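Local coordinates for protein dnab-like replicative helicase (Bacillus phage SPP1, PDB 3BH0) that probably hydrolyses ATP to unwind DNA in the 5'-3' direction at the replication fork, here as the ATPase domain of a DnaB-family replicative helicase, at residues Arg67-Leu72 with Asp256-Glu261; Val185-Leu190 with Val222-Leu227; Gln208-Leu213 with Gly251-Asp256. One frame throughout, in Å; residues are numbered along the deposited sequence.

Interaction 1. Residues Arg67-Leu72 with Asp256-Glu261; sequences RRNFVL and DADIIE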
loop_
_atom_site.group_PDB
_atom_site.type_symbol
_atom_site.label_atom_id
_atom_site.label_comp_id
_atom_site.label_asym_id
_atom_site.label_seq_id
_atom_site.Cartn_x
_atom_site.Cartn_y
_atom_site.Cartn_z
ATOM N N ARG A 67 9.871 -9.338 -3.871
ATOM C CA ARG A 67 10.944 -8.401 -4.168
ATOM C C ARG A 67 10.873 -7.676 -5.535
ATOM O O ARG A 67 11.450 -6.613 -5.697
ATOM C CB ARG A 67 12.287 -9.120 -4.028
ATOM C CG ARG A 67 12.524 -9.766 -2.665
ATOM C CD ARG A 67 13.632 -9.048 -1.881
ATOM N NE ARG A 67 14.204 -9.899 -0.831
ATOM C CZ ARG A 67 15.346 -9.651 -0.179
ATOM N NH1 ARG A 67 16.074 -8.569 -0.465
ATOM N NH2 ARG A 67 15.763 -10.494 0.768
ATOM N N ARG A 68 10.167 -8.197 -6.519
ATOM C CA ARG A 68 10.093 -7.447 -7.783
ATOM C C ARG A 68 8.764 -6.691 -8.035
ATOM O O ARG A 68 8.654 -5.898 -8.984
ATOM C CB ARG A 68 10.441 -8.388 -8.954
ATOM C CG ARG A 68 9.295 -9.237 -9.504
ATOM C CD ARG A 68 8.853 -8.753 -10.896
ATOM N NE ARG A 68 7.631 -9.436 -11.320
ATOM C CZ ARG A 68 7.004 -9.258 -12.483
ATOM N NH1 ARG A 68 7.449 -8.402 -13.390
ATOM N NH2 ARG A 68 5.907 -9.953 -12.740
ATOM N N ASN A 69 7.773 -6.935 -7.175
ATOM C CA ASN A 69 6.394 -6.505 -7.434
ATOM C C ASN A 69 6.179 -4.996 -7.457
ATOM O O ASN A 69 6.745 -4.249 -6.666
ATOM C CB ASN A 69 5.405 -7.135 -6.442
ATOM C CG ASN A 69 5.330 -8.649 -6.544
ATOM O OD1 ASN A 69 4.806 -9.297 -5.639
ATOM N ND2 ASN A 69 5.844 -9.223 -7.640
ATOM N N PHE A 70 5.348 -4.576 -8.390
ATOM C CA PHE A 70 4.847 -3.226 -8.427
ATOM C C PHE A 70 3.348 -3.357 -8.183
ATOM O O PHE A 70 2.605 -3.847 -9.042
ATOM C CB PHE A 70 5.164 -2.589 -9.778
ATOM C CG PHE A 70 4.611 -1.218 -9.955
ATOM C CD1 PHE A 70 4.523 -0.338 -8.884
ATOM C CD2 PHE A 70 4.194 -0.795 -11.206
ATOM C CE1 PHE A 70 4.009 0.932 -9.052
ATOM C CE2 PHE A 70 3.672 0.482 -11.386
ATOM C CZ PHE A 70 3.586 1.345 -10.304
ATOM N N VAL A 71 2.918 -2.975 -6.984
ATOM C CA VAL A 71 1.516 -3.086 -6.619
ATOM C C VAL A 71 0.832 -1.739 -6.479
ATOM O O VAL A 71 1.388 -0.767 -5.971
ATOM C CB VAL A 71 1.242 -4.094 -5.437
ATOM C CG1 VAL A 71 2.511 -4.546 -4.793
ATOM C CG2 VAL A 71 0.275 -3.551 -4.410
ATOM N N LEU A 72 -0.381 -1.710 -7.010
ATOM C CA LEU A 72 -1.211 -0.535 -7.076
ATOM C C LEU A 72 -2.444 -0.707 -6.175
ATOM O O LEU A 72 -3.119 -1.725 -6.214
ATOM C CB LEU A 72 -1.622 -0.315 -8.533
ATOM C CG LEU A 72 -2.004 1.102 -8.911
ATOM C CD1 LEU A 72 -0.732 1.966 -9.035
ATOM C CD2 LEU A 72 -2.785 1.084 -10.206
ATOM N N ASP A 256 1.945 -2.101 -16.319
ATOM C CA ASP A 256 3.160 -2.265 -15.517
ATOM C C ASP A 256 2.989 -2.994 -14.187
ATOM O O ASP A 256 3.879 -3.737 -13.768
ATOM C CB ASP A 256 3.849 -0.916 -15.320
ATOM C CG ASP A 256 4.378 -0.356 -16.623
ATOM O OD1 ASP A 256 4.774 -1.163 -17.505
ATOM O OD2 ASP A 256 4.389 0.878 -16.778
ATOM N N ALA A 257 1.844 -2.801 -13.539
ATOM C CA ALA A 257 1.604 -3.377 -12.221
ATOM C C ALA A 257 1.423 -4.892 -12.282
ATOM O O ALA A 257 0.787 -5.439 -13.186
ATOM C CB ALA A 257 0.400 -2.720 -11.558
ATOM N N ASP A 258 2.005 -5.563 -11.308
ATOM C CA ASP A 258 1.810 -6.987 -11.138
ATOM C C ASP A 258 0.516 -7.229 -10.374
ATOM O O ASP A 258 -0.230 -8.169 -10.658
ATOM C CB ASP A 258 3.024 -7.568 -10.402
ATOM C CG ASP A 258 4.322 -7.151 -11.060
ATOM O OD1 ASP A 258 4.459 -7.384 -12.287
ATOM O OD2 ASP A 258 5.171 -6.532 -10.386
ATOM N N ILE A 259 0.261 -6.357 -9.402
ATOM C CA ILE A 259 -0.926 -6.448 -8.574
ATOM C C ILE A 259 -1.667 -5.109 -8.538
ATOM O O ILE A 259 -1.070 -4.052 -8.335
ATOM C CB ILE A 259 -0.591 -6.948 -7.154
ATOM C CG1 ILE A 259 0.169 -8.281 -7.239
ATOM C CG2 ILE A 259 -1.880 -7.109 -6.335
ATOM C CD1 ILE A 259 0.755 -8.810 -5.932
ATOM N N ILE A 260 -2.967 -5.171 -8.759
ATOM C CA ILE A 260 -3.821 -4.013 -8.626
ATOM C C ILE A 260 -4.956 -4.353 -7.682
ATOM O O ILE A 260 -5.820 -5.179 -7.978
ATOM C CB ILE A 260 -4.373 -3.540 -9.987
ATOM C CG1 ILE A 260 -3.217 -3.173 -10.927
ATOM C CG2 ILE A 260 -5.376 -2.374 -9.791
ATOM C CD1 ILE A 260 -3.635 -2.820 -12.369
ATOM N N GLU A 261 -4.942 -3.717 -6.523
ATOM C CA GLU A 261 -6.032 -3.889 -5.595
ATOM C C GLU A 261 -6.906 -2.639 -5.515
ATOM O O GLU A 261 -6.442 -1.565 -5.162
ATOM C CB GLU A 261 -5.534 -4.385 -4.233
ATOM C CG GLU A 261 -4.176 -3.902 -3.839
ATOM C CD GLU A 261 -3.510 -4.768 -2.786
ATOM O OE1 GLU A 261 -2.977 -5.819 -3.154
ATOM O OE2 GLU A 261 -3.472 -4.383 -1.602
#
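D258 joins the backbone of F70 and the side chain of R68, just where two parallel strands begin to pair. Its OD2 accepts the F70 N-H at 2.8 Å, met on the anti side of the carboxylate and 25° out of its plane, while the D258 N returns a bond to F70 O at 2.9 Å. The carboxylate reaches back to F70 N because chi1 of -51° sets CG beside D258's own backbone N. Past this two-bond link the chains run as strands 70-72 and 259-261, 16° from parallel. L72 N donates to I259 O at 2.8 Å and E261 N to L72 O at 2.7 Å; the bond from I259 N to F70 O is long and weak. Packing is tight here: V71 and I259 share one face of the sheet, CB to CB 3.8 Å, and L72 CB meets I260 CG1 at 4.1 Å on the other. F70 lies with the edge of its ring at CD2 against the backbone carbon of D256.

Toward the partly exposed R68 the contact becomes looser. D258 OD1 sits over one face of the guanidinium, 3.0 Å from R68 NH2, with no N-H directed at it, so the salt bridge rests on charge alone, and the position of NH2 is itself less certain. The carboxylate has firmer partners elsewhere: R287 forms a salt bridge with OD1 and K214 another with OD2, which would probably stabilise its negative charge.

Both strands belong to the central sheet of the P-loop NTPase fold. Strand 223-228 adjoins 70-74 on its far edge, strand 278-286 pairs with 259-265, and helix 202-220 packs on F70 through L213 and K214.

Interaction 2. Residues Val185-Leu190 with Val222-Leu227; sequences VMIDYL and VVVIAL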
loop_
_atom_site.group_PDB
_atom_site.type_symbol
_atom_site.label_atom_id
_atom_site.label_comp_id
_atom_site.label_asym_id
_atom_site.label_seq_id
_atom_site.Cartn_x
_atom_site.Cartn_y
_atom_site.Cartn_z
ATOM N N VAL A 185 8.542 0.181 -0.712
ATOM C CA VAL A 185 8.361 1.605 -1.009
ATOM C C VAL A 185 6.879 1.920 -1.219
ATOM O O VAL A 185 6.293 1.507 -2.211
ATOM C CB VAL A 185 9.230 2.034 -2.224
ATOM C CG1 VAL A 185 9.167 3.537 -2.466
ATOM C CG2 VAL A 185 10.682 1.581 -2.000
ATOM N N MET A 186 6.278 2.626 -0.260
ATOM C CA MET A 186 4.872 3.036 -0.356
ATOM C C MET A 186 4.786 4.474 -0.824
ATOM O O MET A 186 5.434 5.356 -0.256
ATOM C CB MET A 186 4.150 2.923 0.986
ATOM C CG MET A 186 3.956 1.523 1.519
ATOM S SD MET A 186 2.469 1.409 2.555
ATOM C CE MET A 186 1.220 1.113 1.301
ATOM N N ILE A 187 3.975 4.728 -1.844
ATOM C CA ILE A 187 3.846 6.083 -2.347
ATOM C C ILE A 187 2.430 6.650 -2.144
ATOM O O ILE A 187 1.484 6.239 -2.834
ATOM C CB ILE A 187 4.359 6.182 -3.792
ATOM C CG1 ILE A 187 5.756 5.535 -3.859
ATOM C CG2 ILE A 187 4.363 7.652 -4.277
ATOM C CD1 ILE A 187 6.249 5.194 -5.210
ATOM N N ASP A 188 2.274 7.571 -1.178
ATOM C CA ASP A 188 0.961 8.219 -1.008
ATOM C C ASP A 188 0.666 9.096 -2.173
ATOM O O ASP A 188 0.887 10.308 -2.227
ATOM C CB ASP A 188 0.668 8.919 0.317
ATOM C CG ASP A 188 -0.850 9.277 0.470
ATOM O OD1 ASP A 188 -1.653 9.105 -0.499
ATOM O OD2 ASP A 188 -1.242 9.748 1.558
ATOM N N TYR A 189 0.164 8.322 -3.111
ATOM C CA TYR A 189 -0.464 8.631 -4.345
ATOM C C TYR A 189 0.365 9.150 -5.482
ATOM O O TYR A 189 1.030 10.179 -5.401
ATOM C CB TYR A 189 -1.964 8.976 -4.199
ATOM C CG TYR A 189 -2.504 10.297 -4.630
ATOM C CD1 TYR A 189 -2.866 10.514 -5.957
ATOM C CD2 TYR A 189 -2.793 11.286 -3.688
ATOM C CE1 TYR A 189 -3.427 11.714 -6.352
ATOM C CE2 TYR A 189 -3.369 12.493 -4.073
ATOM C CZ TYR A 189 -3.678 12.695 -5.400
ATOM O OH TYR A 189 -4.224 13.887 -5.781
ATOM N N LEU A 190 0.331 8.305 -6.508
ATOM C CA LEU A 190 1.195 8.308 -7.647
ATOM C C LEU A 190 1.057 9.553 -8.500
ATOM O O LEU A 190 2.051 10.053 -9.008
ATOM C CB LEU A 190 0.915 7.045 -8.479
ATOM C CG LEU A 190 1.592 6.790 -9.834
ATOM C CD1 LEU A 190 1.840 5.301 -9.975
ATOM C CD2 LEU A 190 0.766 7.315 -11.013
ATOM N N VAL A 222 13.059 -4.153 -4.853
ATOM C CA VAL A 222 12.123 -3.788 -3.781
ATOM C C VAL A 222 10.659 -4.000 -4.176
ATOM O O VAL A 222 10.338 -4.100 -5.360
ATOM C CB VAL A 222 12.325 -2.314 -3.298
ATOM C CG1 VAL A 222 13.697 -2.153 -2.611
ATOM C CG2 VAL A 222 12.137 -1.294 -4.449
ATOM N N VAL A 223 9.783 -4.079 -3.175
ATOM C CA VAL A 223 8.344 -3.962 -3.414
ATOM C C VAL A 223 7.975 -2.481 -3.519
ATOM O O VAL A 223 8.275 -1.706 -2.624
ATOM C CB VAL A 223 7.501 -4.628 -2.306
ATOM C CG1 VAL A 223 5.999 -4.590 -2.681
ATOM C CG2 VAL A 223 7.964 -6.072 -2.074
ATOM N N VAL A 224 7.361 -2.090 -4.627
ATOM C CA VAL A 224 6.791 -0.750 -4.751
ATOM C C VAL A 224 5.280 -0.864 -4.649
ATOM O O VAL A 224 4.675 -1.681 -5.336
ATOM C CB VAL A 224 7.208 -0.063 -6.055
ATOM C CG1 VAL A 224 6.576 1.315 -6.171
ATOM C CG2 VAL A 224 8.737 0.043 -6.106
ATOM N N ILE A 225 4.708 -0.085 -3.731
ATOM C CA ILE A 225 3.268 0.012 -3.537
ATOM C C ILE A 225 2.828 1.465 -3.772
ATOM O O ILE A 225 3.082 2.349 -2.947
ATOM C CB ILE A 225 2.808 -0.485 -2.141
ATOM C CG1 ILE A 225 3.201 -1.954 -1.918
ATOM C CG2 ILE A 225 1.315 -0.375 -2.024
ATOM C CD1 ILE A 225 2.986 -2.453 -0.507
ATOM N N ALA A 226 2.189 1.700 -4.914
ATOM C CA ALA A 226 1.674 3.004 -5.237
ATOM C C ALA A 226 0.148 3.073 -5.074
ATOM O O ALA A 226 -0.607 2.261 -5.635
ATOM C CB ALA A 226 2.102 3.423 -6.649
ATOM N N LEU A 227 -0.282 4.047 -4.274
ATOM C CA LEU A 227 -1.666 4.462 -4.186
ATOM C C LEU A 227 -2.005 5.283 -5.430
ATOM O O LEU A 227 -1.172 6.035 -5.935
ATOM C CB LEU A 227 -1.907 5.284 -2.906
ATOM C CG LEU A 227 -2.274 4.523 -1.631
ATOM C CD1 LEU A 227 -1.211 3.502 -1.279
ATOM C CD2 LEU A 227 -2.507 5.460 -0.453
#
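L227 O accepts L190 N at 2.8 Å beyond the inverse gamma turn centred on D188; Y189 follows that centre with a positive phi of 72° and brings its CA within 3.1 Å of the same oxygen, a CA-H...O contact. This closes the C-terminal end of a parallel pair in a beta-alpha-beta unit of the P-loop NTPase core, in which helix 202-220 links strand 183-188 to strand 223-228. The regular part is evident from alternating backbone bonds: V185 N to V223 O and I225 N to V185 O, both 2.7 Å, then I187 N to I225 O, and a longer L227 N to I187 O at 3.2 Å.

The two faces differ in their packing. On that of V185, I187 and V224, I187 CD1 meets V224 CG1 at 4.0 Å, and L190 CD1 reaches A226 CB at 3.8 Å; helices 202-220 and 164-176 lie over this side. On the other, helix 81-93 packs against M186, I225 and L227, with L227 touching K81 of a probable Walker A motif. M186 runs alongside I225, its chain bent at chi3 (86°), which lays CE 3.6 Å from I225 CG2.

Interaction 3. Residues Gln208-Leu213 with Gly251-Asp256; sequences QISRDL and GQLEQD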
loop_
_atom_site.group_PDB
_atom_site.type_symbol
_atom_site.label_atom_id
_atom_site.label_comp_id
_atom_site.label_asym_id
_atom_site.label_seq_id
_atom_site.Cartn_x
_atom_site.Cartn_y
_atom_site.Cartn_z
ATOM N N GLN A 208 5.341 7.439 -17.945
ATOM C CA GLN A 208 6.753 7.472 -17.509
ATOM C C GLN A 208 6.885 7.160 -16.031
ATOM O O GLN A 208 7.663 6.286 -15.654
ATOM C CB GLN A 208 7.415 8.818 -17.809
ATOM C CG GLN A 208 8.692 9.087 -16.969
ATOM C CD GLN A 208 8.394 9.809 -15.646
ATOM O OE1 GLN A 208 7.631 10.773 -15.614
ATOM N NE2 GLN A 208 8.999 9.345 -14.562
ATOM N N ILE A 209 6.116 7.850 -15.190
ATOM C CA ILE A 209 6.123 7.545 -13.753
ATOM C C ILE A 209 5.902 6.051 -13.501
ATOM O O ILE A 209 6.598 5.445 -12.694
ATOM C CB ILE A 209 5.098 8.378 -12.960
ATOM C CG1 ILE A 209 5.471 9.866 -12.981
ATOM C CG2 ILE A 209 5.009 7.854 -11.509
ATOM C CD1 ILE A 209 4.334 10.805 -12.566
ATOM N N SER A 210 4.952 5.461 -14.216
ATOM C CA SER A 210 4.610 4.038 -14.054
ATOM C C SER A 210 5.756 3.088 -14.458
ATOM O O SER A 210 6.140 2.204 -13.687
ATOM C CB SER A 210 3.307 3.720 -14.819
ATOM O OG SER A 210 3.179 2.330 -15.107
ATOM N N ARG A 211 6.302 3.282 -15.661
ATOM C CA ARG A 211 7.442 2.483 -16.140
ATOM C C ARG A 211 8.602 2.544 -15.171
ATOM O O ARG A 211 9.175 1.502 -14.813
ATOM C CB ARG A 211 7.915 2.941 -17.527
ATOM C CG ARG A 211 7.023 2.503 -18.658
ATOM C CD ARG A 211 7.641 2.838 -20.006
ATOM N NE ARG A 211 7.886 4.272 -20.160
ATOM C CZ ARG A 211 7.022 5.107 -20.719
ATOM N NH1 ARG A 211 5.869 4.636 -21.165
ATOM N NH2 ARG A 211 7.307 6.411 -20.842
ATOM N N ASP A 212 8.924 3.763 -14.733
ATOM C CA ASP A 212 10.066 4.004 -13.853
ATOM C C ASP A 212 9.883 3.364 -12.469
ATOM O O ASP A 212 10.855 2.842 -11.873
ATOM C CB ASP A 212 10.378 5.516 -13.766
ATOM C CG ASP A 212 10.867 6.104 -15.109
ATOM O OD1 ASP A 212 11.018 5.330 -16.081
ATOM O OD2 ASP A 212 11.098 7.333 -15.211
ATOM N N LEU A 213 8.637 3.377 -11.976
ATOM C CA LEU A 213 8.320 2.766 -10.675
ATOM C C LEU A 213 8.512 1.266 -10.715
ATOM O O LEU A 213 8.977 0.664 -9.748
ATOM C CB LEU A 213 6.897 3.121 -10.197
ATOM C CG LEU A 213 6.768 4.515 -9.572
ATOM C CD1 LEU A 213 5.326 4.866 -9.250
ATOM C CD2 LEU A 213 7.667 4.688 -8.326
ATOM N N GLY A 251 -3.285 5.045 -18.587
ATOM C CA GLY A 251 -2.974 4.017 -19.592
ATOM C C GLY A 251 -1.999 2.942 -19.108
ATOM O O GLY A 251 -2.398 1.886 -18.598
ATOM N N GLN A 252 -0.712 3.234 -19.284
ATOM C CA GLN A 252 0.399 2.371 -18.899
ATOM C C GLN A 252 0.214 1.664 -17.557
ATOM O O GLN A 252 0.651 0.528 -17.372
ATOM C CB GLN A 252 1.654 3.233 -18.861
ATOM C CG GLN A 252 2.928 2.506 -18.535
ATOM C CD GLN A 252 3.399 1.621 -19.666
ATOM O OE1 GLN A 252 3.306 0.398 -19.584
ATOM N NE2 GLN A 252 3.923 2.238 -20.731
ATOM N N LEU A 253 -0.448 2.351 -16.632
ATOM C CA LEU A 253 -0.548 1.937 -15.231
ATOM C C LEU A 253 -0.994 0.480 -15.016
ATOM O O LEU A 253 -0.406 -0.233 -14.204
ATOM C CB LEU A 253 -1.448 2.931 -14.470
ATOM C CG LEU A 253 -1.217 3.181 -12.973
ATOM C CD1 LEU A 253 0.250 3.309 -12.644
ATOM C CD2 LEU A 253 -1.951 4.432 -12.540
ATOM N N GLU A 254 -2.017 0.039 -15.749
ATOM C CA GLU A 254 -2.507 -1.331 -15.604
ATOM C C GLU A 254 -1.544 -2.363 -16.194
ATOM O O GLU A 254 -1.498 -3.512 -15.751
ATOM C CB GLU A 254 -3.916 -1.496 -16.195
ATOM C CG GLU A 254 -3.990 -1.614 -17.710
ATOM C CD GLU A 254 -5.347 -2.113 -18.194
ATOM O OE1 GLU A 254 -6.035 -1.323 -18.876
ATOM O OE2 GLU A 254 -5.722 -3.279 -17.896
ATOM N N GLN A 255 -0.772 -1.948 -17.194
ATOM C CA GLN A 255 0.179 -2.851 -17.826
ATOM C C GLN A 255 1.386 -3.138 -16.933
ATOM O O GLN A 255 1.760 -4.294 -16.753
ATOM C CB GLN A 255 0.547 -2.343 -19.222
ATOM C CG GLN A 255 -0.621 -2.599 -20.213
ATOM C CD GLN A 255 -0.525 -1.816 -21.510
ATOM O OE1 GLN A 255 0.540 -1.702 -22.099
ATOM N NE2 GLN A 255 -1.651 -1.281 -21.964
ATOM N N ASP A 256 1.945 -2.101 -16.319
ATOM C CA ASP A 256 3.160 -2.265 -15.517
ATOM C C ASP A 256 2.989 -2.994 -14.187
ATOM O O ASP A 256 3.879 -3.737 -13.768
ATOM C CB ASP A 256 3.849 -0.916 -15.320
ATOM C CG ASP A 256 4.378 -0.356 -16.623
ATOM O OD1 ASP A 256 4.774 -1.163 -17.505
ATOM O OD2 ASP A 256 4.389 0.878 -16.778
#
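S210 holds OG anti to its backbone N (chi1 159°), directed across to the short helix 252-256, while D256 sets CG beside its own N (chi1 -66°), turning its carboxylate back toward S210. The two meet as a hydrogen bond from S210 OG to D256 OD2; its length of 2.5 Å is doubtful, because OD2 is placed too close to a neighbouring atom in the model. Beside this bond, S210 CB rests on L253 CD1 at 3.8 Å.

The helix segments run nearly parallel, 13° apart, with axes 8.8 Å from each other. They lie on the same side of the central sheet of the P-loop NTPase fold: L213 and L253 rest on strand residues, L213 on F70 and V224, L253 on L72 and S228. Only 239 Å² is buried between them, the contact being narrow and partly open to solvent on the R211 side.

R211 lies at this exposed border of the contact. Its guanidinium stands almost at right angles to the plane of the Q252 amide, whose orientation about its own axis is uncertain, so the two flat groups meet without stacking.

In the fold
From the N terminus, residues 67-72 come first and pair with 256-261, so interaction 1 closes the longest loop, with 183 residues between its segments. Inside it lie both others. Interaction 2 opens at 185-190 and closes at 222-227; interaction 3 opens at 208-213, within that loop, and closes at 251-256, beyond it, so these two cross. Interactions 1 and 2 share the central sheet, where strand 70-74 lies between 223-228 and 259-265: V71 N is 2.7 Å from V224 O. Interaction 3 joins two helices on one face of that sheet; L213 touches I187 and F70, and helix 252-256 ends at the shared D256 and leads through A257 and D258 into strand 259-265.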